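Local coordinates for Serine/threonine-protein kinase Tel1 (PDB 6SKY), which phosphorylates serine and threonine residues of proteins with ATP, and probably senses DNA damage to switch on checkpoint signalling, at residues V2458-H2463 and I2562-N2567; V2782-G2787 and T2846-S2851. One frame throughout, in Å; residues are numbered along the deposited sequence.

Contact 1. Residues V2458-H2463 and I2562-N2567; sequences VDHPYH and IEVSAN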
loop_
_atom_site.group_PDB
_atom_site.type_symbol
_atom_site.label_atom_id
_atom_site.label_comp_id
_atom_site.label_asym_id
_atom_site.label_seq_id
_atom_site.Cartn_x
_atom_site.Cartn_y
_atom_site.Cartn_z
ATOM N N VAL A 2458 37.959 30.413 -15.222
ATOM C CA VAL A 2458 38.964 30.124 -16.241
ATOM C C VAL A 2458 38.554 28.936 -17.101
ATOM O O VAL A 2458 38.731 28.956 -18.321
ATOM C CB VAL A 2458 40.335 29.906 -15.588
ATOM C CG1 VAL A 2458 41.312 29.398 -16.596
ATOM C CG2 VAL A 2458 40.832 31.188 -15.021
ATOM N N ASP A 2459 38.003 27.880 -16.502
ATOM C CA ASP A 2459 37.625 26.724 -17.309
ATOM C C ASP A 2459 36.356 26.972 -18.107
ATOM O O ASP A 2459 36.263 26.564 -19.266
ATOM C CB ASP A 2459 37.444 25.492 -16.432
ATOM C CG ASP A 2459 38.734 25.012 -15.834
ATOM O OD1 ASP A 2459 39.764 25.679 -16.036
ATOM O OD2 ASP A 2459 38.721 23.968 -15.159
ATOM N N HIS A 2460 35.366 27.619 -17.508
ATOM C CA HIS A 2460 34.073 27.863 -18.142
ATOM C C HIS A 2460 33.796 29.355 -18.096
ATOM O O HIS A 2460 33.065 29.833 -17.225
ATOM C CB HIS A 2460 32.971 27.063 -17.453
ATOM C CG HIS A 2460 33.319 25.624 -17.259
ATOM N ND1 HIS A 2460 32.919 24.638 -18.129
ATOM C CD2 HIS A 2460 34.056 25.008 -16.309
ATOM C CE1 HIS A 2460 33.385 23.476 -17.719
ATOM N NE2 HIS A 2460 34.081 23.673 -16.617
ATOM N N PRO A 2461 34.363 30.122 -19.027
ATOM C CA PRO A 2461 34.279 31.582 -18.909
ATOM C C PRO A 2461 32.888 32.142 -19.126
ATOM O O PRO A 2461 32.517 33.122 -18.470
ATOM C CB PRO A 2461 35.269 32.063 -19.973
ATOM C CG PRO A 2461 35.373 30.964 -20.917
ATOM C CD PRO A 2461 35.223 29.715 -20.144
ATOM N N TYR A 2462 32.098 31.552 -20.012
ATOM C CA TYR A 2462 30.752 32.046 -20.255
ATOM C C TYR A 2462 29.778 31.676 -19.150
ATOM O O TYR A 2462 28.592 31.994 -19.260
ATOM C CB TYR A 2462 30.236 31.523 -21.593
ATOM C CG TYR A 2462 31.207 31.737 -22.718
ATOM C CD1 TYR A 2462 31.584 33.010 -23.099
ATOM C CD2 TYR A 2462 31.754 30.666 -23.395
ATOM C CE1 TYR A 2462 32.470 33.207 -24.117
ATOM C CE2 TYR A 2462 32.642 30.856 -24.414
ATOM C CZ TYR A 2462 32.996 32.126 -24.771
ATOM O OH TYR A 2462 33.886 32.309 -25.796
ATOM N N HIS A 2463 30.243 31.012 -18.098
ATOM C CA HIS A 2463 29.424 30.708 -16.940
ATOM C C HIS A 2463 29.863 31.440 -15.687
ATOM O O HIS A 2463 29.120 31.435 -14.704
ATOM C CB HIS A 2463 29.429 29.201 -16.658
ATOM C CG HIS A 2463 28.750 28.387 -17.711
ATOM N ND1 HIS A 2463 29.366 28.034 -18.890
ATOM C CD2 HIS A 2463 27.507 27.861 -17.764
ATOM C CE1 HIS A 2463 28.530 27.326 -19.625
ATOM N NE2 HIS A 2463 27.394 27.208 -18.964
ATOM N N ILE A 2562 24.127 28.248 -22.778
ATOM C CA ILE A 2562 25.260 27.420 -23.161
ATOM C C ILE A 2562 25.348 26.252 -22.194
ATOM O O ILE A 2562 25.385 26.450 -20.975
ATOM C CB ILE A 2562 26.565 28.233 -23.152
ATOM C CG1 ILE A 2562 26.436 29.463 -24.038
ATOM C CG2 ILE A 2562 27.723 27.391 -23.611
ATOM C CD1 ILE A 2562 27.657 30.326 -24.031
ATOM N N GLU A 2563 25.385 25.039 -22.725
ATOM C CA GLU A 2563 25.580 23.874 -21.879
ATOM C C GLU A 2563 27.041 23.768 -21.473
ATOM O O GLU A 2563 27.936 24.237 -22.175
ATOM C CB GLU A 2563 25.146 22.604 -22.601
ATOM C CG GLU A 2563 23.744 22.672 -23.164
ATOM C CD GLU A 2563 22.690 22.858 -22.097
ATOM O OE1 GLU A 2563 22.857 22.310 -20.989
ATOM O OE2 GLU A 2563 21.692 23.556 -22.362
ATOM N N VAL A 2564 27.276 23.145 -20.327
ATOM C CA VAL A 2564 28.626 23.017 -19.795
ATOM C C VAL A 2564 29.333 21.880 -20.516
ATOM O O VAL A 2564 28.765 20.801 -20.707
ATOM C CB VAL A 2564 28.590 22.790 -18.278
ATOM C CG1 VAL A 2564 29.962 22.942 -17.691
ATOM C CG2 VAL A 2564 27.641 23.763 -17.628
ATOM N N SER A 2565 30.575 22.117 -20.923
ATOM C CA SER A 2565 31.324 21.172 -21.741
ATOM C C SER A 2565 32.326 20.418 -20.881
ATOM O O SER A 2565 33.232 21.023 -20.305
ATOM C CB SER A 2565 32.043 21.892 -22.877
ATOM O OG SER A 2565 31.172 22.115 -23.967
ATOM N N ALA A 2566 32.172 19.095 -20.817
ATOM C CA ALA A 2566 33.145 18.275 -20.107
ATOM C C ALA A 2566 34.512 18.335 -20.768
ATOM O O ALA A 2566 35.535 18.239 -20.085
ATOM C CB ALA A 2566 32.660 16.831 -20.030
ATOM N N ASN A 2567 34.552 18.498 -22.087
ATOM C CA ASN A 2567 35.806 18.600 -22.821
ATOM C C ASN A 2567 36.447 19.978 -22.726
ATOM O O ASN A 2567 37.555 20.155 -23.239
ATOM C CB ASN A 2567 35.580 18.239 -24.290
ATOM C CG ASN A 2567 34.189 18.612 -24.776
ATOM O OD1 ASN A 2567 33.187 18.243 -24.167
ATOM N ND2 ASN A 2567 34.125 19.351 -25.875
#
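Val2564 overlaps two histidines at once, presenting one methyl to each. Its CG1, set anti to the backbone N (chi1 -168°), lies 3.4 Å from ND1 of His2460, and the two side chains cross at about a right angle. The other methyl, CG2, comes within 3.7 Å of NE2 of His2463. The branched side chain thus bridges the two imidazoles.

His2463 also makes the one hydrogen bond across the contact: its NE2 donates to the carbonyl O of Ile2562 over 2.9 Å. The bond is bent, with 142° at the hydrogen. The donor stands above the carbonyl plane, and the oxygen is tilted 18° from the plane of the ring. Ile2562 O near one edge of this imidazole and Val2564 against it obliquely probably limit the rotation of the ring.

Ile2562 reaches on with its extended CG1 branch, laying CD1 3.7 Å from CB of Tyr2462, where the aromatic side chain begins.

His2460 is turned edge-on to the loop backbone at Ser2565, its CE1 3.6 Å from that residue's O. Its polar end is held by Tyr2570, whose hydroxyl bonds with ND1 of His2460 and also with the backbone N of Ser2565. One phenol therefore ties both segments together from outside the pair.

His2460 is where the chain leaves helical geometry at the end of helix 2444-2459, turning into helix 2461-2472, and its carbonyl O takes a bond from N of His2463. Against this corner, which falls in the FAT sequence range, packs the irregular link running from helix 2541-2552 to strand 2576-2585, a member of the antiparallel sheet of the kinase N-lobe.

Contact 2. Residues V2782-G2787 and T2846-S2851; sequences VAFEMG and TLYQWS. Unlike the reference sequence in segment 2846-2851: Leu2847 (reference Phe). Residues 2848, 2849, 2850, 2851 of segment 2846-2851 come from a tag, linker or insertion.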
loop_
_atom_site.group_PDB
_atom_site.type_symbol
_atom_site.label_atom_id
_atom_site.label_comp_id
_atom_site.label_asym_id
_atom_site.label_seq_id
_atom_site.Cartn_x
_atom_site.Cartn_y
_atom_site.Cartn_z
ATOM N N VAL A 2782 8.267 36.763 -7.662
ATOM C CA VAL A 2782 7.366 36.799 -6.509
ATOM C C VAL A 2782 7.042 35.347 -6.175
ATOM O O VAL A 2782 6.125 34.754 -6.723
ATOM C CB VAL A 2782 6.112 37.620 -6.793
ATOM C CG1 VAL A 2782 5.178 37.573 -5.630
ATOM C CG2 VAL A 2782 6.481 39.039 -7.100
ATOM N N ALA A 2783 7.816 34.764 -5.273
ATOM C CA ALA A 2783 7.645 33.377 -4.892
ATOM C C ALA A 2783 7.485 33.295 -3.387
ATOM O O ALA A 2783 7.442 34.309 -2.696
ATOM C CB ALA A 2783 8.823 32.525 -5.364
ATOM N N PHE A 2784 7.386 32.071 -2.881
ATOM C CA PHE A 2784 7.305 31.804 -1.446
ATOM C C PHE A 2784 6.214 32.630 -0.780
ATOM O O PHE A 2784 6.397 33.191 0.298
ATOM C CB PHE A 2784 8.653 32.028 -0.779
ATOM C CG PHE A 2784 9.726 31.170 -1.334
ATOM C CD1 PHE A 2784 9.679 29.809 -1.174
ATOM C CD2 PHE A 2784 10.766 31.714 -2.043
ATOM C CE1 PHE A 2784 10.654 29.014 -1.696
ATOM C CE2 PHE A 2784 11.740 30.922 -2.566
ATOM C CZ PHE A 2784 11.686 29.570 -2.395
ATOM N N GLU A 2785 5.068 32.704 -1.443
ATOM C CA GLU A 2785 3.845 33.308 -0.928
ATOM C C GLU A 2785 3.972 34.802 -0.686
ATOM O O GLU A 2785 3.180 35.373 0.058
ATOM C CB GLU A 2785 3.383 32.617 0.353
ATOM C CG GLU A 2785 3.454 31.114 0.321
ATOM C CD GLU A 2785 2.215 30.486 -0.245
ATOM O OE1 GLU A 2785 1.579 31.110 -1.112
ATOM O OE2 GLU A 2785 1.868 29.367 0.184
ATOM N N MET A 2786 4.943 35.467 -1.311
ATOM C CA MET A 2786 5.049 36.915 -1.194
ATOM C C MET A 2786 3.840 37.639 -1.756
ATOM O O MET A 2786 3.715 38.846 -1.549
ATOM C CB MET A 2786 6.285 37.433 -1.922
ATOM C CG MET A 2786 7.608 37.025 -1.347
ATOM S SD MET A 2786 8.951 37.541 -2.430
ATOM C CE MET A 2786 10.159 36.268 -2.098
ATOM N N GLY A 2787 2.963 36.943 -2.468
ATOM C CA GLY A 2787 1.876 37.572 -3.181
ATOM C C GLY A 2787 0.609 37.732 -2.379
ATOM O O GLY A 2787 -0.257 38.525 -2.751
ATOM N N THR A 2846 23.550 35.431 0.336
ATOM C CA THR A 2846 23.431 36.670 1.092
ATOM C C THR A 2846 22.511 37.671 0.406
ATOM O O THR A 2846 21.886 38.500 1.076
ATOM C CB THR A 2846 24.814 37.286 1.286
ATOM O OG1 THR A 2846 25.766 36.248 1.534
ATOM C CG2 THR A 2846 24.811 38.235 2.459
ATOM N N LEU A 2847 22.406 37.603 -0.914
ATOM C CA LEU A 2847 21.781 38.646 -1.705
ATOM C C LEU A 2847 20.351 38.337 -2.101
ATOM O O LEU A 2847 19.736 39.142 -2.800
ATOM C CB LEU A 2847 22.613 38.903 -2.960
ATOM C CG LEU A 2847 24.015 39.455 -2.730
ATOM C CD1 LEU A 2847 24.810 39.433 -4.008
ATOM C CD2 LEU A 2847 23.907 40.858 -2.210
ATOM N N TYR A 2848 19.805 37.200 -1.688
ATOM C CA TYR A 2848 18.425 36.865 -1.998
ATOM C C TYR A 2848 17.517 37.416 -0.910
ATOM O O TYR A 2848 17.747 37.169 0.274
ATOM C CB TYR A 2848 18.245 35.353 -2.135
ATOM C CG TYR A 2848 16.868 34.975 -2.600
ATOM C CD1 TYR A 2848 16.473 35.203 -3.903
ATOM C CD2 TYR A 2848 15.957 34.409 -1.737
ATOM C CE1 TYR A 2848 15.222 34.876 -4.325
ATOM C CE2 TYR A 2848 14.702 34.082 -2.152
ATOM C CZ TYR A 2848 14.338 34.318 -3.444
ATOM O OH TYR A 2848 13.078 33.988 -3.860
ATOM N N GLN A 2849 16.500 38.171 -1.309
ATOM C CA GLN A 2849 15.572 38.781 -0.369
ATOM C C GLN A 2849 14.360 37.882 -0.186
ATOM O O GLN A 2849 13.756 37.442 -1.165
ATOM C CB GLN A 2849 15.118 40.155 -0.860
ATOM C CG GLN A 2849 16.197 40.987 -1.509
ATOM C CD GLN A 2849 17.241 41.466 -0.528
ATOM O OE1 GLN A 2849 18.386 41.716 -0.897
ATOM N NE2 GLN A 2849 16.848 41.607 0.730
ATOM N N TRP A 2850 13.998 37.625 1.063
ATOM C CA TRP A 2850 12.883 36.742 1.363
ATOM C C TRP A 2850 11.588 37.486 1.620
ATOM O O TRP A 2850 10.588 36.860 1.970
ATOM C CB TRP A 2850 13.218 35.864 2.559
ATOM C CG TRP A 2850 14.245 34.873 2.249
ATOM C CD1 TRP A 2850 15.582 35.040 2.329
ATOM C CD2 TRP A 2850 14.030 33.544 1.789
ATOM N NE1 TRP A 2850 16.224 33.894 1.957
ATOM C CE2 TRP A 2850 15.286 32.956 1.621
ATOM C CE3 TRP A 2850 12.893 32.792 1.507
ATOM C CZ2 TRP A 2850 15.440 31.653 1.185
ATOM C CZ3 TRP A 2850 13.050 31.506 1.082
ATOM C CH2 TRP A 2850 14.308 30.947 0.918
ATOM N N SER A 2851 11.584 38.799 1.461
ATOM C CA SER A 2851 10.367 39.579 1.444
ATOM C C SER A 2851 10.359 40.403 0.173
ATOM O O SER A 2851 11.323 40.413 -0.593
ATOM C CB SER A 2851 10.252 40.484 2.671
ATOM O OG SER A 2851 9.188 41.401 2.516
#
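Phe2784 meets two aromatic side chains, both from an insertion into the natural sequence. CZ3 of Trp2850 sits over one face of the phenyl ring, offset toward its rim and 3.9 Å from CD2 of Phe2784. The ring planes make 40°, an oblique packing. In the plane of the same phenyl, at its edge, lies the Tyr2848 hydroxyl, 3.6 Å from CE2 of Phe2784. Met2786 runs out extended beyond CG, bringing CE to 3.9 Å from O of Gln2849 while SD rests beside the backbone of Ser2851, likewise inserted residues.

With Phe2784 cut back to an alanine, a gap would probably open beside CZ3 of Trp2850 and the Tyr2848 hydroxyl would lose the ring edge it rests against.

Behind these side chains, a type I' turn from Ala2783 to Met2786, closed by Met2786 N to Ala2783 O at 3.1 Å, sends Phe2784 and Met2786 toward the insertion. Within the insertion, Tyr2848 lays CD2 over a face of the Trp2850 indole. The turn closely follows the magnesium ligand Asp2779, at the start of the kinase activation loop, and backbone bonds to Leu2756 and Gly2757 hold it. Tyr2848 packs on helix 2616-2632 and Trp2850 on helix 2898-2908, so the contact lies among these two helices and the loop that leaves strand 2775-2777.

How the contacts relate
Contact 1 and contact 2 share no helix or strand; their centres are 30 Å apart and their nearest atoms about 14 Å. Both are partly buried, but differently. The buried residues that touch in contact 1, His2460 and Ser2565, lie at the Tyr2570 end, and its chemistry is mixed, histidines pairing with aliphatic methyls and backbone carbonyls where FAT helices meet the approach to the N-lobe sheet. Contact 2 is without hydrogen bonds between its segments and relies on aromatic rings and a methionine; the activation-loop residues that touch, Phe2784 and Met2786, are buried, while the inserted residues include the exposed Gln2849 and Ser2851. Of the two, contact 2 is the one near a magnesium ligand.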